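Local coordinates for dihydrodipicolinate synthase family protein (Sinorhizobium meliloti, PDB 4DNH) that is of unknown function but adopts a closed eight-stranded beta/alpha barrel fold, as in dihydrodipicolinate synthases, at residues A[263-268]-A[300-305]. Residues are numbered along the deposited sequence; the frame is centred on the assembly and turned at random.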
loop_
_atom_site.group_PDB
_atom_site.type_symbol
_atom_site.label_atom_id
_atom_site.label_comp_id
_atom_site.label_asym_id
_atom_site.label_seq_id
_atom_site.Cartn_x
_atom_site.Cartn_y
_atom_site.Cartn_z
ATOM N N LEU A 263 13.372 1.506 9.284
ATOM C CA LEU A 263 13.716 2.355 8.144
ATOM C C LEU A 263 13.228 3.793 8.287
ATOM O O LEU A 263 13.974 4.728 7.964
ATOM C CB LEU A 263 13.208 1.737 6.839
ATOM C CG LEU A 263 13.717 0.328 6.503
ATOM C CD1 LEU A 263 12.829 -0.333 5.462
ATOM C CD2 LEU A 263 15.154 0.390 6.029
ATOM N N ILE A 264 11.990 3.972 8.772
ATOM C CA ILE A 264 11.415 5.310 8.995
ATOM C C ILE A 264 12.232 6.110 10.029
ATOM O O ILE A 264 12.590 7.258 9.779
ATOM C CB ILE A 264 9.909 5.246 9.323
ATOM C CG1 ILE A 264 9.142 4.666 8.125
ATOM C CG2 ILE A 264 9.342 6.624 9.624
ATOM C CD1 ILE A 264 7.698 4.277 8.402
ATOM N N ALA A 265 12.561 5.482 11.160
ATOM C CA ALA A 265 13.444 6.086 12.171
ATOM C C ALA A 265 14.838 6.374 11.597
ATOM O O ALA A 265 15.457 7.378 11.927
ATOM C CB ALA A 265 13.549 5.196 13.405
ATOM N N GLY A 266 15.321 5.490 10.731
ATOM C CA GLY A 266 16.600 5.694 10.048
ATOM C C GLY A 266 17.847 5.384 10.859
ATOM O O GLY A 266 17.779 4.965 12.015
ATOM N N ASP A 267 18.996 5.589 10.227
ATOM C CA ASP A 267 20.281 5.387 10.870
ATOM C C ASP A 267 21.053 6.694 10.998
ATOM O O ASP A 267 20.493 7.780 10.824
ATOM C CB ASP A 267 21.111 4.323 10.128
ATOM C CG ASP A 267 20.923 4.356 8.606
ATOM O OD1 ASP A 267 20.894 5.458 8.002
ATOM O OD2 ASP A 267 20.827 3.251 8.015
ATOM N N GLU A 268 22.340 6.565 11.306
ATOM C CA GLU A 268 23.262 7.684 11.418
ATOM C C GLU A 268 23.596 8.347 10.069
ATOM O O GLU A 268 24.359 9.317 10.033
ATOM C CB GLU A 268 24.550 7.218 12.117
ATOM C CG GLU A 268 24.359 6.850 13.587
ATOM C CD GLU A 268 25.556 6.142 14.206
ATOM O OE1 GLU A 268 26.704 6.616 14.042
ATOM O OE2 GLU A 268 25.341 5.110 14.879
ATOM N N GLU A 300 8.980 6.630 22.328
ATOM C CA GLU A 300 7.549 6.340 22.192
ATOM C C GLU A 300 7.167 5.858 20.778
ATOM O O GLU A 300 6.301 4.991 20.628
ATOM C CB GLU A 300 6.685 7.517 22.641
ATOM C CG GLU A 300 5.373 7.075 23.280
ATOM C CD GLU A 300 4.332 8.188 23.377
ATOM O OE1 GLU A 300 4.712 9.366 23.564
ATOM O OE2 GLU A 300 3.121 7.874 23.280
ATOM N N PHE A 301 7.826 6.408 19.760
ATOM C CA PHE A 301 7.718 5.906 18.396
ATOM C C PHE A 301 7.817 4.378 18.341
ATOM O O PHE A 301 6.896 3.710 17.833
ATOM C CB PHE A 301 8.804 6.541 17.529
ATOM C CG PHE A 301 8.884 5.985 16.126
ATOM C CD1 PHE A 301 8.047 6.461 15.124
ATOM C CD2 PHE A 301 9.831 5.006 15.798
ATOM C CE1 PHE A 301 8.142 5.972 13.828
ATOM C CE2 PHE A 301 9.926 4.506 14.506
ATOM C CZ PHE A 301 9.084 4.990 13.521
ATOM N N PHE A 302 8.921 3.831 18.868
ATOM C CA PHE A 302 9.152 2.385 18.872
ATOM C C PHE A 302 8.177 1.636 19.781
ATOM O O PHE A 302 7.709 0.560 19.416
ATOM C CB PHE A 302 10.600 2.042 19.257
ATOM C CG PHE A 302 11.615 2.344 18.179
ATOM C CD1 PHE A 302 11.630 1.621 16.988
ATOM C CD2 PHE A 302 12.575 3.342 18.368
ATOM C CE1 PHE A 302 12.557 1.893 15.997
ATOM C CE2 PHE A 302 13.516 3.622 17.378
ATOM C CZ PHE A 302 13.502 2.894 16.191
ATOM N N GLU A 303 7.871 2.204 20.948
ATOM C CA GLU A 303 6.890 1.621 21.867
ATOM C C GLU A 303 5.545 1.396 21.179
ATOM O O GLU A 303 4.879 0.398 21.437
ATOM C CB GLU A 303 6.668 2.526 23.081
ATOM C CG GLU A 303 7.668 2.353 24.215
ATOM C CD GLU A 303 7.521 3.415 25.304
ATOM O OE1 GLU A 303 6.501 4.147 25.299
ATOM O OE2 GLU A 303 8.428 3.523 26.166
ATOM N N LEU A 304 5.153 2.348 20.331
ATOM C CA LEU A 304 3.908 2.276 19.584
ATOM C C LEU A 304 4.008 1.352 18.351
ATOM O O LEU A 304 3.098 0.553 18.085
ATOM C CB LEU A 304 3.462 3.683 19.162
ATOM C CG LEU A 304 2.930 4.677 20.224
ATOM C CD1 LEU A 304 2.904 6.093 19.680
ATOM C CD2 LEU A 304 1.544 4.314 20.748
ATOM N N LEU A 305 5.118 1.442 17.616
ATOM C CA LEU A 305 5.205 0.780 16.323
ATOM C C LEU A 305 5.727 -0.648 16.387
ATOM O O LEU A 305 5.171 -1.534 15.729
ATOM C CB LEU A 305 6.016 1.622 15.351
ATOM C CG LEU A 305 5.450 1.971 13.970
ATOM C CD1 LEU A 305 3.948 2.253 13.940
ATOM C CD2 LEU A 305 6.213 3.146 13.383
#
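Ile264 and Ala265, at the C-terminal end of helix 260-265, meet the rings of Phe301 and Phe302 on helix 298-305. Ile264 comes first: its CG2 branch lies 4.2 Å from Phe301 CZ, a loose apolar touch; both side chains are buried, and both touch Leu293 of helix 283-294. Ala265 carries the larger share. Its CB sits 3.8 Å from Phe301 CE2 and 3.6 Å from Phe302 CZ, so a single methyl rests against both rings, approaching each obliquely. The two phenylalanines reach it by different routes. Phe301 has CG anti to its backbone N (chi1 174°), which carries the ring across to the alanine; Phe302 turns CG anti to its carbonyl carbon (chi1 -73°), and although its CB leaves the helix pointing neither toward nor away from segment 263-268, the far end of the ring arrives at the alanine. The rings are set edge to face: Phe301 CD2 stands 3.9 Å above the plane of the Phe302 ring, over its centre. No hydrogen bond crosses the contact. After Ala265 the chain leaves the helix at Gly266, whose phi is positive (79°), and runs away from the phenylalanines; Asp267 then forms salt bridges with Arg243 and Arg244. Strand 251-254 leads into helix 260-265, and strand 273-276, the eighth of the barrel, follows it. The contact therefore joins the helix between the last two strands to one after the eighth, a side-by-side apolar packing of outer helices in a TIM barrel.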